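Local coordinates for probable transcriptional regulator, TetR family protein (Rhodococcus sp., PDB 3BJB) that probably binds regulatory DNA through an N-terminal helix-turn-helix domain and controls transcription, as in other TetR-family regulators, at residues 24-35 / 62-73. Sequence-based numbering, arbitrary orientation.
With SO4 (sulfate ion), chain L.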
ATOM      1  N   HIS B  24       4.120 -12.253 -26.217  1.00 66.41           N
ATOM      2  CA  HIS B  24       4.175 -11.770 -24.851  1.00 65.14           C
ATOM      3  C   HIS B  24       4.169 -10.247 -24.785  1.00 64.40           C
ATOM      4  O   HIS B  24       3.444  -9.660 -23.958  1.00 64.25           O
ATOM      5  CB  HIS B  24       5.383 -12.331 -24.114  1.00 65.82           C
ATOM      6  CG  HIS B  24       5.206 -12.381 -22.630  1.00 66.88           C
ATOM      7  ND1 HIS B  24       4.884 -13.543 -21.957  1.00 67.20           N
ATOM      8  CD2 HIS B  24       5.277 -11.407 -21.689  1.00 66.95           C
ATOM      9  CE1 HIS B  24       4.777 -13.283 -20.664  1.00 67.31           C
ATOM     10  NE2 HIS B  24       5.008 -11.994 -20.475  1.00 67.02           N
ATOM     11  N   VAL B  25       4.946  -9.610 -25.658  1.00 62.86           N
ATOM     12  CA  VAL B  25       5.040  -8.144 -25.674  1.00 62.80           C
ATOM     13  C   VAL B  25       3.703  -7.431 -25.937  1.00 62.72           C
ATOM     14  O   VAL B  25       3.347  -6.525 -25.177  1.00 62.22           O
ATOM     15  CB  VAL B  25       6.147  -7.620 -26.638  1.00 62.81           C
ATOM     16  CG1 VAL B  25       5.829  -6.203 -27.159  1.00 62.17           C
ATOM     17  CG2 VAL B  25       7.511  -7.654 -25.954  1.00 62.74           C
ATOM     18  N   ARG B  26       2.979  -7.832 -26.994  1.00 61.92           N
ATOM     19  CA  ARG B  26       1.692  -7.197 -27.358  1.00 62.13           C
ATOM     20  C   ARG B  26       0.620  -7.303 -26.266  1.00 61.65           C
ATOM     21  O   ARG B  26      -0.259  -6.434 -26.140  1.00 60.97           O
ATOM     22  CB  ARG B  26       1.134  -7.784 -28.659  1.00 62.62           C
ATOM     23  CG  ARG B  26       1.971  -7.460 -29.856  1.00 63.16           C
ATOM     24  CD  ARG B  26       1.194  -7.539 -31.152  1.00 63.83           C
ATOM     25  NE  ARG B  26       2.122  -7.385 -32.282  1.00 64.42           N
ATOM     26  CZ  ARG B  26       2.466  -8.365 -33.119  1.00 64.33           C
ATOM     27  NH1 ARG B  26       1.926  -9.576 -32.976  1.00 64.17           N
ATOM     28  NH2 ARG B  26       3.336  -8.128 -34.103  1.00 63.69           N
HETATM   29  N   MSE B  27       0.693  -8.394 -25.506  1.00 61.39           N
HETATM   30  CA  MSE B  27      -0.202  -8.641 -24.387  1.00 60.63           C
HETATM   31  C   MSE B  27       0.007  -7.567 -23.352  1.00 60.42           C
HETATM   32  O   MSE B  27      -0.942  -6.871 -23.019  1.00 59.63           O
HETATM   33  CB  MSE B  27      -0.002 -10.051 -23.824  1.00 60.62           C
HETATM   34  CG  MSE B  27      -0.436 -11.126 -24.825  1.00 60.60           C
HETATM   35 SE   MSE B  27      -0.727 -12.928 -24.118  0.80 60.64          SE
HETATM   36  CE  MSE B  27       0.955 -13.770 -24.736  1.00 60.61           C
ATOM     37  N   LEU B  28       1.259  -7.420 -22.896  1.00 60.79           N
ATOM     38  CA  LEU B  28       1.705  -6.336 -21.995  1.00 60.46           C
ATOM     39  C   LEU B  28       1.396  -4.932 -22.525  1.00 61.32           C
ATOM     40  O   LEU B  28       0.888  -4.058 -21.782  1.00 61.17           O
ATOM     41  CB  LEU B  28       3.203  -6.461 -21.728  1.00 59.85           C
ATOM     42  CG  LEU B  28       3.728  -7.399 -20.627  1.00 60.58           C
ATOM     43  CD1 LEU B  28       2.819  -8.572 -20.327  1.00 60.22           C
ATOM     44  CD2 LEU B  28       5.141  -7.901 -20.934  1.00 60.47           C
ATOM     45  N   GLU B  29       1.692  -4.736 -23.813  1.00 61.37           N
ATOM     46  CA  GLU B  29       1.426  -3.492 -24.519  1.00 61.70           C
ATOM     47  C   GLU B  29      -0.012  -3.071 -24.285  1.00 60.69           C
ATOM     48  O   GLU B  29      -0.280  -2.009 -23.682  1.00 60.55           O
ATOM     49  CB  GLU B  29       1.644  -3.692 -26.015  1.00 64.15           C
ATOM     50  CG  GLU B  29       2.374  -2.558 -26.727  1.00 66.33           C
ATOM     51  CD  GLU B  29       3.838  -2.492 -26.340  1.00 67.32           C
ATOM     52  OE1 GLU B  29       4.690  -2.563 -27.247  1.00 67.34           O
ATOM     53  OE2 GLU B  29       4.132  -2.384 -25.123  1.00 68.11           O
ATOM     54  N   ALA B  30      -0.919  -3.940 -24.729  1.00 58.29           N
ATOM     55  CA  ALA B  30      -2.354  -3.693 -24.708  1.00 57.05           C
ATOM     56  C   ALA B  30      -2.884  -3.481 -23.306  1.00 56.77           C
ATOM     57  O   ALA B  30      -3.774  -2.653 -23.097  1.00 56.49           O
ATOM     58  CB  ALA B  30      -3.083  -4.835 -25.356  1.00 57.73           C
ATOM     59  N   ALA B  31      -2.341  -4.237 -22.353  1.00 56.55           N
ATOM     60  CA  ALA B  31      -2.732  -4.129 -20.969  1.00 55.89           C
ATOM     61  C   ALA B  31      -2.454  -2.694 -20.532  1.00 57.31           C
ATOM     62  O   ALA B  31      -3.373  -2.014 -20.002  1.00 56.90           O
ATOM     63  CB  ALA B  31      -2.011  -5.134 -20.135  1.00 55.22           C
ATOM     64  N   ILE B  32      -1.238  -2.219 -20.848  1.00 57.70           N
ATOM     65  CA  ILE B  32      -0.800  -0.847 -20.545  1.00 58.59           C
ATOM     66  C   ILE B  32      -1.737   0.263 -21.081  1.00 60.31           C
ATOM     67  O   ILE B  32      -2.117   1.163 -20.313  1.00 61.56           O
ATOM     68  CB  ILE B  32       0.679  -0.600 -20.962  1.00 58.72           C
ATOM     69  CG1 ILE B  32       1.621  -1.385 -20.051  1.00 57.66           C
ATOM     70  CG2 ILE B  32       1.036   0.906 -20.927  1.00 58.06           C
ATOM     71  CD1 ILE B  32       2.927  -1.731 -20.709  1.00 59.07           C
ATOM     72  N   GLU B  33      -2.116   0.189 -22.358  1.00 60.52           N
ATOM     73  CA  GLU B  33      -3.090   1.118 -22.956  1.00 62.28           C
ATOM     74  C   GLU B  33      -4.460   1.098 -22.294  1.00 62.94           C
ATOM     75  O   GLU B  33      -5.102   2.142 -22.134  1.00 63.85           O
ATOM     76  CB  GLU B  33      -3.362   0.803 -24.430  1.00 63.27           C
ATOM     77  CG  GLU B  33      -2.279   0.085 -25.174  1.00 64.31           C
ATOM     78  CD  GLU B  33      -2.365   0.381 -26.646  1.00 65.94           C
ATOM     79  OE1 GLU B  33      -3.102  -0.346 -27.365  1.00 67.14           O
ATOM     80  OE2 GLU B  33      -1.727   1.367 -27.077  1.00 65.93           O
ATOM     81  N   LEU B  34      -4.942  -0.085 -21.939  1.00 62.36           N
ATOM     82  CA  LEU B  34      -6.256  -0.133 -21.313  1.00 62.55           C
ATOM     83  C   LEU B  34      -6.242   0.434 -19.904  1.00 62.66           C
ATOM     84  O   LEU B  34      -7.134   1.194 -19.524  1.00 63.12           O
ATOM     85  CB  LEU B  34      -6.871  -1.521 -21.407  1.00 61.76           C
ATOM     86  CG  LEU B  34      -7.468  -1.621 -22.818  1.00 61.99           C
ATOM     87  CD1 LEU B  34      -6.941  -2.814 -23.671  1.00 61.57           C
ATOM     88  CD2 LEU B  34      -8.983  -1.576 -22.729  1.00 62.02           C
ATOM     89  N   ALA B  35      -5.201   0.113 -19.148  1.00 63.32           N
ATOM     90  CA  ALA B  35      -5.073   0.650 -17.812  1.00 63.89           C
ATOM     91  C   ALA B  35      -4.773   2.126 -17.915  1.00 64.91           C
ATOM     92  O   ALA B  35      -5.035   2.852 -16.967  1.00 64.18           O
ATOM     93  CB  ALA B  35      -3.995  -0.062 -17.045  1.00 64.72           C
ATOM     94  N   TYR B  62      -1.356 -17.422 -20.396  1.00 61.12           N
ATOM     95  CA  TYR B  62      -0.179 -16.689 -19.995  1.00 62.38           C
ATOM     96  C   TYR B  62      -0.364 -15.807 -18.764  1.00 62.58           C
ATOM     97  O   TYR B  62       0.609 -15.485 -18.090  1.00 63.05           O
ATOM     98  CB  TYR B  62       0.459 -15.961 -21.181  1.00 63.90           C
ATOM     99  CG  TYR B  62       1.461 -16.844 -21.853  1.00 64.25           C
ATOM    100  CD1 TYR B  62       1.140 -17.552 -23.015  1.00 64.82           C
ATOM    101  CD2 TYR B  62       2.724 -17.028 -21.292  1.00 64.88           C
ATOM    102  CE1 TYR B  62       2.090 -18.414 -23.630  1.00 65.14           C
ATOM    103  CE2 TYR B  62       3.667 -17.860 -21.885  1.00 65.03           C
ATOM    104  CZ  TYR B  62       3.346 -18.555 -23.045  1.00 64.77           C
ATOM    105  OH  TYR B  62       4.293 -19.373 -23.600  1.00 64.75           O
ATOM    106  N   PHE B  63      -1.607 -15.426 -18.464  1.00 62.54           N
ATOM    107  CA  PHE B  63      -1.894 -14.678 -17.227  1.00 62.12           C
ATOM    108  C   PHE B  63      -3.247 -15.109 -16.653  1.00 62.05           C
ATOM    109  O   PHE B  63      -4.283 -14.589 -17.054  1.00 61.35           O
ATOM    110  CB  PHE B  63      -1.810 -13.148 -17.432  1.00 60.36           C
ATOM    111  CG  PHE B  63      -0.642 -12.700 -18.274  1.00 59.99           C
ATOM    112  CD1 PHE B  63       0.585 -12.415 -17.694  1.00 60.13           C
ATOM    113  CD2 PHE B  63      -0.763 -12.587 -19.657  1.00 60.30           C
ATOM    114  CE1 PHE B  63       1.666 -12.023 -18.476  1.00 59.06           C
ATOM    115  CE2 PHE B  63       0.318 -12.188 -20.438  1.00 59.48           C
ATOM    116  CZ  PHE B  63       1.520 -11.895 -19.840  1.00 59.27           C
ATOM    117  N   PRO B  64      -3.234 -16.093 -15.733  1.00 62.70           N
ATOM    118  CA  PRO B  64      -4.466 -16.714 -15.241  1.00 62.85           C
ATOM    119  C   PRO B  64      -5.536 -15.747 -14.739  1.00 62.93           C
ATOM    120  O   PRO B  64      -6.723 -16.035 -14.901  1.00 63.98           O
ATOM    121  CB  PRO B  64      -3.967 -17.647 -14.131  1.00 63.53           C
ATOM    122  CG  PRO B  64      -2.592 -18.043 -14.596  1.00 63.40           C
ATOM    123  CD  PRO B  64      -2.044 -16.726 -15.134  1.00 63.13           C
ATOM    124  N   SER B  65      -5.154 -14.624 -14.133  1.00 62.18           N
ATOM    125  CA  SER B  65      -6.133 -13.575 -13.923  1.00 61.13           C
ATOM    126  C   SER B  65      -5.557 -12.208 -14.197  1.00 61.71           C
ATOM    127  O   SER B  65      -4.369 -12.051 -14.494  1.00 61.24           O
ATOM    128  CB  SER B  65      -6.785 -13.630 -12.526  1.00 61.07           C
ATOM    129  OG  SER B  65      -5.858 -13.390 -11.492  1.00 60.73           O
ATOM    130  N   LYS B  66      -6.417 -11.208 -14.058  1.00 61.57           N
ATOM    131  CA  LYS B  66      -6.026  -9.845 -14.284  1.00 61.10           C
ATOM    132  C   LYS B  66      -4.896  -9.403 -13.366  1.00 61.86           C
ATOM    133  O   LYS B  66      -3.980  -8.727 -13.827  1.00 62.34           O
ATOM    134  CB  LYS B  66      -7.235  -8.942 -14.132  1.00 60.06           C
ATOM    135  CG  LYS B  66      -7.003  -7.616 -14.736  1.00 60.34           C
ATOM    136  CD  LYS B  66      -8.295  -6.952 -15.032  1.00 61.78           C
ATOM    137  CE  LYS B  66      -8.931  -6.362 -13.785  1.00 60.81           C
ATOM    138  NZ  LYS B  66     -10.369  -6.161 -14.067  1.00 61.94           N
ATOM    139  N   THR B  67      -4.969  -9.765 -12.079  1.00 62.46           N
ATOM    140  CA  THR B  67      -3.940  -9.375 -11.122  1.00 63.97           C
ATOM    141  C   THR B  67      -2.589  -9.998 -11.526  1.00 63.51           C
ATOM    142  O   THR B  67      -1.533  -9.374 -11.332  1.00 63.08           O
ATOM    143  CB  THR B  67      -4.308  -9.662  -9.617  1.00 64.93           C
ATOM    144  OG1 THR B  67      -4.680 -11.014  -9.484  1.00 67.80           O
ATOM    145  CG2 THR B  67      -5.494  -8.828  -9.121  1.00 63.92           C
ATOM    146  N   HIS B  68      -2.627 -11.177 -12.148  1.00 62.11           N
ATOM    147  CA  HIS B  68      -1.402 -11.772 -12.717  1.00 61.87           C
ATOM    148  C   HIS B  68      -0.827 -10.869 -13.795  1.00 60.13           C
ATOM    149  O   HIS B  68       0.375 -10.596 -13.822  1.00 61.40           O
ATOM    150  CB  HIS B  68      -1.653 -13.142 -13.384  1.00 63.55           C
ATOM    151  CG  HIS B  68      -1.816 -14.288 -12.434  1.00 64.31           C
ATOM    152  ND1 HIS B  68      -2.997 -14.538 -11.763  1.00 64.40           N
ATOM    153  CD2 HIS B  68      -0.967 -15.292 -12.099  1.00 64.65           C
ATOM    154  CE1 HIS B  68      -2.857 -15.631 -11.029  1.00 64.64           C
ATOM    155  NE2 HIS B  68      -1.637 -16.109 -11.217  1.00 64.78           N
ATOM    156  N   LEU B  69      -1.688 -10.453 -14.716  1.00 56.79           N
ATOM    157  CA  LEU B  69      -1.260  -9.664 -15.849  1.00 53.70           C
ATOM    158  C   LEU B  69      -0.619  -8.363 -15.386  1.00 53.86           C
ATOM    159  O   LEU B  69       0.517  -8.064 -15.773  1.00 53.53           O
ATOM    160  CB  LEU B  69      -2.416  -9.424 -16.800  1.00 51.07           C
ATOM    161  CG  LEU B  69      -2.239  -8.392 -17.889  1.00 50.52           C
ATOM    162  CD1 LEU B  69      -1.273  -8.909 -18.977  1.00 50.62           C
ATOM    163  CD2 LEU B  69      -3.630  -8.100 -18.455  1.00 49.90           C
ATOM    164  N   PHE B  70      -1.307  -7.612 -14.521  1.00 53.23           N
ATOM    165  CA  PHE B  70      -0.732  -6.352 -14.045  1.00 52.51           C
ATOM    166  C   PHE B  70       0.497  -6.438 -13.129  1.00 52.03           C
ATOM    167  O   PHE B  70       1.262  -5.487 -13.014  1.00 51.48           O
ATOM    168  CB  PHE B  70      -1.814  -5.453 -13.502  1.00 53.27           C
ATOM    169  CG  PHE B  70      -2.666  -4.928 -14.554  1.00 53.01           C
ATOM    170  CD1 PHE B  70      -2.196  -3.948 -15.402  1.00 52.09           C
ATOM    171  CD2 PHE B  70      -3.950  -5.443 -14.743  1.00 54.02           C
ATOM    172  CE1 PHE B  70      -3.007  -3.457 -16.437  1.00 52.93           C
ATOM    173  CE2 PHE B  70      -4.765  -4.953 -15.765  1.00 53.33           C
ATOM    174  CZ  PHE B  70      -4.284  -3.971 -16.614  1.00 53.23           C
ATOM    175  N   VAL B  71       0.709  -7.592 -12.526  1.00 53.13           N
ATOM    176  CA  VAL B  71       1.946  -7.866 -11.823  1.00 54.08           C
ATOM    177  C   VAL B  71       3.070  -8.040 -12.832  1.00 54.49           C
ATOM    178  O   VAL B  71       4.148  -7.480 -12.665  1.00 54.10           O
ATOM    179  CB  VAL B  71       1.812  -9.104 -10.940  1.00 54.62           C
ATOM    180  CG1 VAL B  71       3.200  -9.649 -10.559  1.00 55.83           C
ATOM    181  CG2 VAL B  71       0.990  -8.767  -9.698  1.00 54.38           C
ATOM    182  N   ALA B  72       2.811  -8.793 -13.896  1.00 54.98           N
ATOM    183  CA  ALA B  72       3.764  -8.922 -14.999  1.00 54.90           C
ATOM    184  C   ALA B  72       4.003  -7.573 -15.686  1.00 56.67           C
ATOM    185  O   ALA B  72       5.103  -7.332 -16.163  1.00 57.63           O
ATOM    186  CB  ALA B  72       3.287  -9.960 -16.018  1.00 53.03           C
ATOM    187  N   VAL B  73       2.982  -6.709 -15.764  1.00 58.16           N
ATOM    188  CA  VAL B  73       3.168  -5.375 -16.367  1.00 59.61           C
ATOM    189  C   VAL B  73       4.126  -4.584 -15.498  1.00 61.78           C
ATOM    190  O   VAL B  73       5.069  -4.011 -16.010  1.00 62.91           O
ATOM    191  CB  VAL B  73       1.846  -4.583 -16.594  1.00 58.33           C
ATOM    192  CG1 VAL B  73       2.117  -3.100 -16.731  1.00 58.07           C
ATOM    193  CG2 VAL B  73       1.119  -5.065 -17.834  1.00 57.69           C
TER
HETATM  194  S   SO4 L 311      -9.085  -9.978 -10.517  0.70 90.49           S
HETATM  195  O1  SO4 L 311      -8.884  -8.910  -9.534  0.70 90.13           O
HETATM  196  O2  SO4 L 311      -7.810 -10.676 -10.717  0.70 89.57           O
HETATM  197  O3  SO4 L 311     -10.110 -10.914 -10.030  0.70 90.21           O
HETATM  198  O4  SO4 L 311      -9.561  -9.388 -11.771  0.70 89.97           O
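Phe63 pushes its ring edge toward the face of His24 in an offset edge-to-face pair, planes at 64°, with CZ 3.5 Å from His24 NE2. His24 reaches it because its CG lies anti to the backbone N (chi1 -155°), which brings the end of the imidazole close to 62-73. The selenium of Met27, a selenomethionine, meets the Phe63 edge, SE to CE2 3.9 Å, while CE of Met27, beyond the bend at chi3, comes near Tyr62 CD1. Leu28 CD1 reaches CZ of the Phe63 ring at 3.6 Å, and Leu69 CD1, from the same segment as Phe63, sits over the centre of one ring face. With an alanine here, Met27, Leu28 and Leu69 would probably face a gap, and His24 would keep only Tyr62 of its two aromatic partners. Ala31 CB lies 3.8 Å from Leu69 CD2 and 3.9 Å from Val73 CG2, and Ala35 CB touches Phe70 CE1 at 3.6 Å. Ser65 occupies the N-cap position before helix 66-86, its OG hydrogen-bonded to His68 ND1. The axes of the short pieces 24-35 and 66-73 come within 9.9 Å and cross at -100°. The contact joins the first helix of the TetR DNA-binding domain, 22-37, to the end of the predicted helix-turn-helix and helix 66-86, with helix 114-126 touching Ile32, Ala35, Phe70 and Val73.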